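Local coordinates for protein histone acetyltransferase HPA2 and related acetyltransferases (PDB 2QEC) that probably transfers an acyl group, most likely acetyl from acetyl-coenzyme A, to an acceptor molecule, as a GNAT-type acyltransferase, at residues Ala158-Ala163 against Val178-Ile183; Arg167-Tyr172 against Pro191-Trp196; Pro29-Trp34 against Leu128-Thr133; Leu51-Gln56 against Gly61-Ala66. The protein carries 1 engineered substitution. All coordinates share one frame; numbering follows the deposited sequence.

Overall arrangement
All four contacts reach one mixed sheet, the core of the GNAT fold, in which strand 126-133 adjoins strand 159-163 and strand 192-197 lies between 159-163 and 178-183. Along the chain contact 4 falls within the span of contact 3; contacts 1 and 2 follow and interleave. The latter two, their centres about 6 Å apart, lie on the C-terminal strands at one side of the sheet, where the second subunit joins. Contact 4 belongs to the N-terminal half, its centre about 21 Å from that of contact 1. Contact 3 ties this half to the dimer-forming side: Tyr-129 bonds to Gln-52 of contact 4, while the backbone of Leu-128 pairs with Tyr-160 of contact 1.

Contact 1: Ala158-Ala163 against Val178-Ile183; sequences AIYLEA and VPLGYI
Tyr-160, near the start of strand 159-163, is the first residue of its segment to reach strand 178-183. The two strands are second neighbours in the sheet, since strand 192-197 runs between them; their short axes come within 8.7 Å at an angle of 49°, so side chains alone bridge the gap. With CG opposite the backbone N (chi1 177°), the tyrosine ring swings towards the far strand and presents an edge, where CE1 meets Leu-180 CD1 at 3.8 Å in the ring plane. A long aromatic side chain suits this place because it spans the width of a strand yet ends in a polar group. Glu-162 then brings its extended chain round to the tyrosine: Tyr-160 OH donates a very short hydrogen bond of 2.5 Å to Glu-162 OE2. Ile-183 crosses the glutamate at about a right angle, its CD1 only 3.1 Å from Glu-162 OE2 and 3.4 Å from Tyr-160 OH. On the far strand Leu-180 and Gly-181 both face Ala-194 in a classic beta bulge, and Gly-181 takes backbone angles at which a side chain would collide with the carbonyl oxygen of Leu-180, so glycine suits the bulge. The chemistry is thus mixed: a methyl group lies against a very short hydroxyl-carboxylate hydrogen bond, and Glu-162 OE1 also lies near Glu-192 OE1, a meeting of like charges that the tyrosine's bond may ease.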
# COMPACT_ATOMS: atom_id res chain seq x y z
N ALA A 158 9.87 0.14 -5.42
CA ALA A 158 8.93 -0.65 -4.63
C ALA A 158 8.67 -2.04 -5.24
O ALA A 158 8.79 -2.25 -6.44
CB ALA A 158 7.64 0.10 -4.50
N ILE A 159 8.30 -2.98 -4.38
CA ILE A 159 7.91 -4.31 -4.77
C ILE A 159 6.59 -4.69 -4.05
O ILE A 159 6.47 -4.51 -2.85
CB ILE A 159 8.98 -5.32 -4.39
CG1 ILE A 159 10.37 -4.84 -4.84
CG2 ILE A 159 8.64 -6.69 -5.04
CD1 ILE A 159 11.53 -5.85 -4.52
N TYR A 160 5.65 -5.25 -4.81
CA TYR A 160 4.42 -5.91 -4.31
C TYR A 160 4.51 -7.44 -4.49
O TYR A 160 5.05 -7.91 -5.47
CB TYR A 160 3.21 -5.33 -5.08
CG TYR A 160 1.85 -5.92 -4.75
CD1 TYR A 160 1.15 -5.51 -3.66
CD2 TYR A 160 1.31 -6.95 -5.53
CE1 TYR A 160 -0.11 -6.08 -3.33
CE2 TYR A 160 0.07 -7.53 -5.21
CZ TYR A 160 -0.64 -7.05 -4.10
OH TYR A 160 -1.87 -7.59 -3.76
N LEU A 161 4.01 -8.19 -3.51
CA LEU A 161 3.78 -9.59 -3.63
C LEU A 161 2.60 -9.99 -2.74
O LEU A 161 2.09 -9.23 -1.93
CB LEU A 161 5.05 -10.40 -3.28
CG LEU A 161 5.67 -10.21 -1.89
CD1 LEU A 161 4.90 -10.97 -0.80
CD2 LEU A 161 7.09 -10.68 -1.89
N GLU A 162 2.14 -11.22 -2.92
CA GLU A 162 1.06 -11.80 -2.12
C GLU A 162 1.55 -13.07 -1.51
O GLU A 162 1.80 -14.03 -2.24
CB GLU A 162 -0.13 -12.04 -3.02
CG GLU A 162 -0.82 -10.71 -3.36
CD GLU A 162 -1.70 -10.76 -4.60
OE1 GLU A 162 -1.80 -11.83 -5.20
OE2 GLU A 162 -2.34 -9.72 -4.94
N ALA A 163 1.76 -13.08 -0.20
CA ALA A 163 2.37 -14.25 0.46
C ALA A 163 1.29 -15.28 0.80
O ALA A 163 0.21 -14.94 1.28
CB ALA A 163 3.14 -13.82 1.72
N VAL A 178 6.64 -4.91 4.21
CA VAL A 178 5.68 -4.68 5.30
C VAL A 178 4.29 -5.20 4.87
O VAL A 178 4.00 -5.26 3.67
CB VAL A 178 5.56 -3.19 5.71
CG1 VAL A 178 6.89 -2.65 6.19
CG2 VAL A 178 4.99 -2.36 4.61
N PRO A 179 3.44 -5.63 5.85
CA PRO A 179 2.12 -6.09 5.40
C PRO A 179 1.21 -4.94 4.93
O PRO A 179 1.24 -3.86 5.50
CB PRO A 179 1.51 -6.74 6.66
CG PRO A 179 2.28 -6.16 7.83
CD PRO A 179 3.65 -5.83 7.30
N LEU A 180 0.39 -5.23 3.93
CA LEU A 180 -0.72 -4.38 3.54
C LEU A 180 -2.01 -4.97 4.15
O LEU A 180 -2.71 -4.30 4.88
CB LEU A 180 -0.81 -4.33 2.02
CG LEU A 180 0.32 -3.60 1.27
CD1 LEU A 180 0.16 -3.80 -0.24
CD2 LEU A 180 0.25 -2.10 1.54
N GLY A 181 -2.28 -6.23 3.90
CA GLY A 181 -3.41 -6.91 4.55
C GLY A 181 -3.79 -8.15 3.77
O GLY A 181 -3.12 -8.49 2.79
N TYR A 182 -4.83 -8.85 4.22
CA TYR A 182 -5.26 -10.08 3.55
C TYR A 182 -6.22 -9.78 2.41
O TYR A 182 -7.08 -8.90 2.52
CB TYR A 182 -5.87 -11.06 4.56
CG TYR A 182 -4.84 -11.67 5.47
CD1 TYR A 182 -4.13 -12.80 5.08
CD2 TYR A 182 -4.56 -11.09 6.71
CE1 TYR A 182 -3.17 -13.35 5.92
CE2 TYR A 182 -3.60 -11.63 7.56
CZ TYR A 182 -2.93 -12.75 7.17
OH TYR A 182 -1.98 -13.28 8.00
N ILE A 183 -6.03 -10.48 1.30
CA ILE A 183 -6.94 -10.38 0.15
C ILE A 183 -8.05 -11.43 0.33
O ILE A 183 -7.76 -12.62 0.53
CB ILE A 183 -6.18 -10.61 -1.19
CG1 ILE A 183 -5.20 -9.48 -1.43
CG2 ILE A 183 -7.17 -10.84 -2.36
CD1 ILE A 183 -4.17 -9.76 -2.46

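Contact 2: Arg167-Tyr172 against Pro191-Trp196; sequences RAAQLY and PELAMW
Ala-169 and Leu-193 mark the closest backbone approach of helix 167-172 to strand 192-196, with their CA atoms 7.2 Å apart. The helix runs almost parallel to the strand, their directions differing by 10° and their axes coming within 9.7 Å, as when a helix lies along the face of a sheet. Alanine suits this point because its single methyl lets the helix settle close: Ala-169 CB touches Leu-193 CD2 at 3.9 Å and, beside it, Met-195 SE at 4.0 Å. Met-195, a selenomethionine here, buries the most surface. Its chain runs out from the strand and then bends at the selenium (chi3 85°), which turns the terminal methyl across the helix, so that Met-195 CE lies 3.7 Å from Ala-169 O. A long, flexible side chain can reach in this way from the strand to the helix backbone. One turn further on, Tyr-172 adds its CB, 3.9 Å from Met-195 SE; the selenium sits at the ring edge near its plane and does not cover a face. The side chains that meet are apolar, and no hydrogen bond joins the two segments. Among its neighbours, the ring of Tyr-172 also covers Leu-161 and Ala-163 of strand 159-163, so the helix straddles two adjacent strands. Met-201 of the second subunit packs on both Met-195 and Gln-170, so the dimer partner touches strand and helix alike.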
# COMPACT_ATOMS: atom_id res chain seq x y z
N ARG A 167 4.51 -18.25 7.31
CA ARG A 167 5.91 -18.55 7.20
C ARG A 167 6.58 -17.72 6.11
O ARG A 167 7.61 -17.08 6.35
CB ARG A 167 6.12 -20.03 6.91
CG ARG A 167 7.56 -20.44 6.96
CD ARG A 167 7.74 -21.94 6.73
NE ARG A 167 6.90 -22.48 5.66
CZ ARG A 167 7.00 -22.17 4.36
NH1 ARG A 167 7.90 -21.28 3.92
NH2 ARG A 167 6.17 -22.74 3.49
N ALA A 168 5.99 -17.75 4.92
CA ALA A 168 6.53 -16.97 3.79
C ALA A 168 6.51 -15.46 4.08
O ALA A 168 7.48 -14.74 3.83
CB ALA A 168 5.78 -17.29 2.50
N ALA A 169 5.39 -15.00 4.65
CA ALA A 169 5.23 -13.62 5.06
C ALA A 169 6.36 -13.16 5.98
O ALA A 169 6.83 -12.03 5.88
CB ALA A 169 3.88 -13.45 5.75
N GLN A 170 6.78 -14.04 6.89
CA GLN A 170 7.86 -13.74 7.85
C GLN A 170 9.24 -13.64 7.15
O GLN A 170 10.07 -12.79 7.50
CB GLN A 170 7.89 -14.78 8.99
CG GLN A 170 6.73 -14.59 9.92
CD GLN A 170 6.63 -15.65 11.00
OE1 GLN A 170 7.18 -16.75 10.89
NE2 GLN A 170 5.91 -15.32 12.06
N LEU A 171 9.44 -14.47 6.14
CA LEU A 171 10.65 -14.44 5.31
C LEU A 171 10.72 -13.12 4.56
O LEU A 171 11.75 -12.43 4.57
CB LEU A 171 10.65 -15.62 4.33
CG LEU A 171 11.71 -15.68 3.21
CD1 LEU A 171 13.12 -15.25 3.68
CD2 LEU A 171 11.77 -17.09 2.60
N TYR A 172 9.61 -12.73 3.94
CA TYR A 172 9.52 -11.47 3.21
C TYR A 172 9.63 -10.24 4.10
O TYR A 172 10.29 -9.28 3.73
CB TYR A 172 8.25 -11.43 2.36
CG TYR A 172 8.17 -12.52 1.32
CD1 TYR A 172 9.24 -12.78 0.49
CD2 TYR A 172 7.00 -13.28 1.14
CE1 TYR A 172 9.17 -13.77 -0.47
CE2 TYR A 172 6.94 -14.31 0.18
CZ TYR A 172 8.03 -14.53 -0.63
OH TYR A 172 8.00 -15.51 -1.63
N PRO A 191 -6.30 -17.17 2.84
CA PRO A 191 -6.20 -15.83 2.28
C PRO A 191 -4.72 -15.46 2.07
O PRO A 191 -3.83 -15.89 2.82
CB PRO A 191 -6.91 -14.94 3.32
CG PRO A 191 -7.89 -15.87 3.96
CD PRO A 191 -7.20 -17.21 4.01
N GLU A 192 -4.44 -14.72 1.01
CA GLU A 192 -3.06 -14.30 0.79
C GLU A 192 -2.81 -12.97 1.49
O GLU A 192 -3.69 -12.13 1.56
CB GLU A 192 -2.77 -14.17 -0.69
CG GLU A 192 -3.00 -15.51 -1.41
CD GLU A 192 -2.52 -15.50 -2.85
OE1 GLU A 192 -2.82 -14.52 -3.55
OE2 GLU A 192 -1.89 -16.49 -3.28
N LEU A 193 -1.60 -12.82 2.02
CA LEU A 193 -1.20 -11.58 2.69
C LEU A 193 -0.43 -10.72 1.68
O LEU A 193 0.70 -11.02 1.32
CB LEU A 193 -0.32 -11.88 3.91
CG LEU A 193 0.11 -10.61 4.70
CD1 LEU A 193 -1.05 -9.78 5.11
CD2 LEU A 193 0.95 -10.94 5.89
N ALA A 194 -1.07 -9.66 1.19
CA ALA A 194 -0.43 -8.67 0.33
C ALA A 194 0.64 -7.98 1.13
O ALA A 194 0.39 -7.57 2.28
CB ALA A 194 -1.48 -7.61 -0.10
N MSE A 195 1.80 -7.76 0.52
CA MSE A 195 2.92 -7.09 1.18
C MSE A 195 3.60 -6.11 0.22
O MSE A 195 3.47 -6.22 -0.98
CB MSE A 195 3.95 -8.12 1.66
CG MSE A 195 3.34 -9.23 2.48
SE MSE A 195 4.61 -10.35 3.36
CE MSE A 195 4.74 -9.24 4.73
N TRP A 196 4.33 -5.16 0.80
CA TRP A 196 4.96 -4.07 0.10
C TRP A 196 6.36 -3.86 0.62
O TRP A 196 6.53 -3.54 1.82
CB TRP A 196 4.15 -2.81 0.43
CG TRP A 196 4.49 -1.52 -0.28
CD1 TRP A 196 5.03 -0.41 0.29
CD2 TRP A 196 4.23 -1.19 -1.64
NE1 TRP A 196 5.14 0.60 -0.64
CE2 TRP A 196 4.65 0.14 -1.84
CE3 TRP A 196 3.68 -1.89 -2.71
CZ2 TRP A 196 4.53 0.79 -3.06
CZ3 TRP A 196 3.57 -1.25 -3.95
CH2 TRP A 196 3.99 0.07 -4.11

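Contact 3: Pro29-Trp34 against Leu128-Thr133; sequences PTFLRW and LYTVAT. Engineered in segment 29-34: Thr-30 (natural residue Ala). With EDO (1,2-ethanediol), chain D; EDO (1,2-ethanediol), chain G.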
# COMPACT_ATOMS: atom_id res chain seq x y z
N PRO A 29 -3.54 -24.85 -4.42
CA PRO A 29 -4.87 -24.22 -4.48
C PRO A 29 -4.88 -22.87 -5.18
O PRO A 29 -5.87 -22.49 -5.78
CB PRO A 29 -5.24 -24.00 -3.00
CG PRO A 29 -4.48 -25.01 -2.27
CD PRO A 29 -3.22 -25.28 -3.04
N THR A 30 -3.79 -22.14 -5.03
CA THR A 30 -3.64 -20.85 -5.68
C THR A 30 -3.85 -20.96 -7.21
O THR A 30 -4.47 -20.09 -7.81
CB THR A 30 -2.29 -20.24 -5.31
OG1 THR A 30 -2.37 -19.79 -3.94
CG2 THR A 30 -1.92 -19.04 -6.20
N PHE A 31 -3.38 -22.05 -7.81
CA PHE A 31 -3.54 -22.25 -9.25
C PHE A 31 -4.72 -23.12 -9.61
O PHE A 31 -5.45 -22.81 -10.53
CB PHE A 31 -2.24 -22.78 -9.84
CG PHE A 31 -1.20 -21.73 -9.94
CD1 PHE A 31 -1.18 -20.87 -11.02
CD2 PHE A 31 -0.25 -21.58 -8.93
CE1 PHE A 31 -0.23 -19.89 -11.10
CE2 PHE A 31 0.72 -20.60 -9.01
CZ PHE A 31 0.73 -19.74 -10.09
N LEU A 32 -4.94 -24.18 -8.83
CA LEU A 32 -6.09 -25.07 -9.03
C LEU A 32 -7.45 -24.35 -9.11
O LEU A 32 -8.32 -24.79 -9.86
CB LEU A 32 -6.14 -26.14 -7.91
CG LEU A 32 -5.01 -27.17 -7.78
CD1 LEU A 32 -5.22 -28.10 -6.58
CD2 LEU A 32 -4.94 -27.98 -9.02
N ARG A 33 -7.62 -23.27 -8.34
CA ARG A 33 -8.84 -22.45 -8.37
C ARG A 33 -9.18 -21.82 -9.72
O ARG A 33 -10.34 -21.58 -10.00
CB ARG A 33 -8.74 -21.29 -7.37
CG ARG A 33 -7.58 -20.29 -7.69
CD ARG A 33 -7.56 -19.09 -6.74
NE ARG A 33 -6.34 -18.28 -6.83
CZ ARG A 33 -6.11 -17.21 -6.07
NH1 ARG A 33 -7.02 -16.81 -5.18
NH2 ARG A 33 -4.98 -16.52 -6.21
N TRP A 34 -8.17 -21.49 -10.54
CA TRP A 34 -8.40 -20.92 -11.87
C TRP A 34 -8.62 -21.98 -12.94
O TRP A 34 -9.31 -21.75 -13.92
CB TRP A 34 -7.23 -20.02 -12.33
CG TRP A 34 -6.94 -18.89 -11.43
CD1 TRP A 34 -5.74 -18.58 -10.86
CD2 TRP A 34 -7.87 -17.91 -10.95
NE1 TRP A 34 -5.86 -17.47 -10.07
CE2 TRP A 34 -7.16 -17.03 -10.10
CE3 TRP A 34 -9.25 -17.68 -11.15
CZ2 TRP A 34 -7.77 -15.94 -9.45
CZ3 TRP A 34 -9.86 -16.60 -10.50
CH2 TRP A 34 -9.11 -15.75 -9.66
N LEU A 128 6.41 -9.44 -7.85
CA LEU A 128 6.86 -10.82 -7.83
C LEU A 128 5.65 -11.71 -7.92
O LEU A 128 4.93 -11.87 -6.93
CB LEU A 128 7.66 -11.10 -6.57
CG LEU A 128 8.10 -12.56 -6.45
CD1 LEU A 128 8.87 -12.99 -7.69
CD2 LEU A 128 8.88 -12.74 -5.17
N TYR A 129 5.44 -12.28 -9.11
CA TYR A 129 4.27 -13.08 -9.46
C TYR A 129 4.39 -14.46 -8.88
O TYR A 129 3.49 -14.95 -8.17
CB TYR A 129 4.05 -13.12 -10.98
CG TYR A 129 3.13 -14.22 -11.51
CD1 TYR A 129 1.84 -14.40 -11.01
CD2 TYR A 129 3.55 -15.09 -12.49
CE1 TYR A 129 1.00 -15.44 -11.51
CE2 TYR A 129 2.72 -16.09 -12.97
CZ TYR A 129 1.45 -16.26 -12.46
OH TYR A 129 0.65 -17.27 -12.97
N THR A 130 5.52 -15.10 -9.14
CA THR A 130 5.71 -16.42 -8.65
C THR A 130 7.20 -16.72 -8.46
O THR A 130 8.06 -16.21 -9.21
CB THR A 130 4.99 -17.41 -9.60
OG1 THR A 130 4.75 -18.63 -8.91
CG2 THR A 130 5.78 -17.65 -10.85
N VAL A 131 7.47 -17.54 -7.45
CA VAL A 131 8.80 -18.11 -7.20
C VAL A 131 8.62 -19.59 -6.96
O VAL A 131 7.81 -20.01 -6.14
CB VAL A 131 9.56 -17.34 -6.05
CG1 VAL A 131 8.75 -17.26 -4.81
CG2 VAL A 131 10.91 -18.00 -5.73
N ALA A 132 9.31 -20.41 -7.75
CA ALA A 132 9.17 -21.81 -7.68
C ALA A 132 10.52 -22.47 -7.59
O ALA A 132 11.47 -22.01 -8.24
CB ALA A 132 8.44 -22.30 -8.93
N THR A 133 10.58 -23.52 -6.78
CA THR A 133 11.78 -24.32 -6.51
C THR A 133 11.48 -25.74 -6.91
O THR A 133 10.41 -26.26 -6.58
CB THR A 133 12.09 -24.32 -4.98
OG1 THR A 133 12.41 -22.97 -4.58
CG2 THR A 133 13.26 -25.22 -4.61
C1 EDO D . 5.78 -15.19 -3.93
O1 EDO D . 4.64 -14.59 -3.33
C2 EDO D . 5.43 -15.74 -5.31
O2 EDO D . 5.34 -17.19 -5.33
C1 EDO G . 10.72 -19.75 -2.13
O1 EDO G . 10.29 -18.57 -1.42
C2 EDO G . 9.57 -20.59 -2.72
O2 EDO G . 10.04 -21.54 -3.70
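Phe-31 of the short helix 29-32 meets strand 126-133 at its beta bulge, where Tyr-129 and Thr-130 both face Leu-78; a bulge in this strand is a hallmark of the GNAT fold. The phenylalanine has CG opposite its carbonyl carbon (chi1 -74°), which sends the ring towards the strand. Tyr-129 comes from the opposite direction, with CG turned away from its backbone N (chi1 163°), and its OH reaches the phenylalanine edge in the ring plane, 3.3 Å from Phe-31 CE1. This is packing only; the hydroxyl is hydrogen-bonded to Gln-52 OE1. Thr-130 stands further along the same edge, its OG1 4.3 Å from Phe-31 CZ. A large flat ring suits this buried place: Phe-49 packs edge-to-face with it, and Phe-25 lies against it as well. Arg-33, with chi1 63° and an otherwise extended chain, donates a bent bond from NE to the backbone O of Thr-30, an engineered residue, at 2.8 Å. In related GNAT enzymes the backbone beside this bulge binds acetyl-coenzyme A, and a 1,2-ethanediol probably left from crystallisation may mark the corresponding position: Val-131 N gives its O2 a weak hydrogen bond of 3.0 Å.

Contact 4: Leu51-Gln56 against Gly61-Ala66; sequences LQIEKQ and GNIDVA. With EDO (1,2-ethanediol), chain H.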
# COMPACT_ATOMS: atom_id res chain seq x y z
N LEU A 51 1.91 -19.82 -21.87
CA LEU A 51 1.32 -18.58 -22.38
C LEU A 51 1.78 -17.33 -21.62
O LEU A 51 2.09 -16.31 -22.23
CB LEU A 51 -0.20 -18.68 -22.31
CG LEU A 51 -1.02 -17.48 -22.78
CD1 LEU A 51 -1.01 -17.37 -24.29
CD2 LEU A 51 -2.42 -17.59 -22.27
N GLN A 52 1.80 -17.41 -20.29
CA GLN A 52 2.26 -16.30 -19.45
C GLN A 52 3.73 -15.97 -19.77
O GLN A 52 4.07 -14.81 -19.94
CB GLN A 52 2.07 -16.61 -17.96
CG GLN A 52 0.66 -16.32 -17.43
CD GLN A 52 0.41 -16.87 -16.04
OE1 GLN A 52 1.12 -17.74 -15.57
NE2 GLN A 52 -0.59 -16.34 -15.38
N ILE A 53 4.58 -16.97 -19.86
CA ILE A 53 5.99 -16.74 -20.21
C ILE A 53 6.14 -16.13 -21.60
O ILE A 53 6.88 -15.17 -21.79
CB ILE A 53 6.78 -18.05 -20.14
CG1 ILE A 53 6.99 -18.44 -18.68
CG2 ILE A 53 8.14 -17.96 -20.89
CD1 ILE A 53 7.47 -19.86 -18.53
N GLU A 54 5.42 -16.70 -22.55
CA GLU A 54 5.59 -16.35 -23.95
C GLU A 54 5.09 -14.94 -24.25
O GLU A 54 5.75 -14.18 -24.95
CB GLU A 54 4.87 -17.39 -24.80
CG GLU A 54 4.87 -17.18 -26.29
CD GLU A 54 3.75 -17.95 -26.95
OE1 GLU A 54 3.74 -19.20 -26.85
OE2 GLU A 54 2.87 -17.30 -27.56
N LYS A 55 3.95 -14.59 -23.66
CA LYS A 55 3.23 -13.36 -24.00
C LYS A 55 3.32 -12.26 -22.96
O LYS A 55 2.92 -11.14 -23.23
CB LYS A 55 1.75 -13.68 -24.26
CG LYS A 55 1.50 -14.60 -25.46
CD LYS A 55 1.58 -13.84 -26.77
CE LYS A 55 1.09 -14.67 -27.96
NZ LYS A 55 0.65 -13.82 -29.12
N GLN A 56 3.82 -12.55 -21.77
CA GLN A 56 3.89 -11.54 -20.72
C GLN A 56 5.30 -11.36 -20.17
O GLN A 56 5.84 -10.26 -20.20
CB GLN A 56 2.96 -11.91 -19.60
CG GLN A 56 2.72 -10.84 -18.57
CD GLN A 56 1.63 -11.25 -17.58
OE1 GLN A 56 0.90 -12.24 -17.81
NE2 GLN A 56 1.51 -10.49 -16.49
N GLY A 61 8.60 -8.48 -19.01
CA GLY A 61 8.92 -8.67 -17.61
C GLY A 61 10.35 -9.13 -17.41
O GLY A 61 11.23 -8.81 -18.20
N ASN A 62 10.56 -9.82 -16.31
CA ASN A 62 11.83 -10.53 -16.03
C ASN A 62 11.58 -11.96 -15.59
O ASN A 62 10.79 -12.23 -14.69
CB ASN A 62 12.65 -9.82 -14.93
CG ASN A 62 13.30 -8.51 -15.42
OD1 ASN A 62 12.69 -7.48 -15.37
ND2 ASN A 62 14.57 -8.59 -15.90
N ILE A 63 12.35 -12.89 -16.17
CA ILE A 63 12.38 -14.27 -15.79
C ILE A 63 13.78 -14.59 -15.31
O ILE A 63 14.75 -14.43 -16.07
CB ILE A 63 12.02 -15.18 -16.98
CG1 ILE A 63 10.68 -14.75 -17.59
CG2 ILE A 63 12.01 -16.67 -16.57
CD1 ILE A 63 10.40 -15.44 -18.97
N ASP A 64 13.90 -14.93 -14.03
CA ASP A 64 15.18 -15.31 -13.43
C ASP A 64 15.21 -16.81 -13.23
O ASP A 64 14.19 -17.42 -12.87
CB ASP A 64 15.35 -14.60 -12.09
CG ASP A 64 15.50 -13.10 -12.22
OD1 ASP A 64 15.89 -12.60 -13.32
OD2 ASP A 64 15.30 -12.43 -11.18
N VAL A 65 16.36 -17.43 -13.46
CA VAL A 65 16.55 -18.81 -13.10
C VAL A 65 17.71 -18.96 -12.15
O VAL A 65 18.71 -18.24 -12.25
CB VAL A 65 16.85 -19.75 -14.33
CG1 VAL A 65 15.64 -19.89 -15.18
CG2 VAL A 65 18.02 -19.26 -15.16
N ALA A 66 17.59 -19.95 -11.27
CA ALA A 66 18.64 -20.41 -10.37
C ALA A 66 19.13 -21.75 -10.86
O ALA A 66 18.30 -22.60 -11.16
CB ALA A 66 18.06 -20.57 -8.99
C1 EDO H . 15.28 -11.72 -16.26
O1 EDO H . 16.02 -10.91 -15.41
C2 EDO H . 14.97 -11.16 -17.63
O2 EDO H . 14.10 -12.07 -18.30
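Ile-53 and Ile-63 meet through branches set by their first torsions. In Ile-53, chi1 of -73° leaves CG2 opposite the backbone N; in Ile-63, chi1 of -54° sets CG1 beside the backbone N, and the extended chain beyond it carries CD1 towards the helix. The result is a methyl-to-methyl touch, Ile-53 CG2 to Ile-63 CD1 at 3.9 Å, with the two side chains crossing at about a right angle. The branched CB of Ile-63 suits an extended strand, while Ile-53 is apolar as befits a residue buried between this strand and helix 14-25. Nearer the turn the backbones converge, and the CA atoms of Gln-56 and Gly-61 are 6.6 Å apart. The helix has a wider pi-type turn at 53-56, and Gly-61 is the first residue to leave helical angles, where the chain turns from helix 43-60 into the strand. Along the edge of the strand a 1,2-ethanediol, probably from the crystallisation liquor, is held by three hydrogen bonds, though its exact place is less certain. Ile-63 N donates to its O2 almost straight (2.9 Å, 179°), Asn-62 ND2 donates to its O1 at 2.8 Å, and that O1 donates to Asp-64 OD1 at 2.7 Å. Strand 61-67 lies between strands 5-8 and 73-80; Ile-53 packs onto Phe-14, Ile-17 and Val-18 of helix 14-25, while Ile-63 rests on Val-76 and Leu-78, so helix 43-60 and helix 14-25 together cover this face of the sheet.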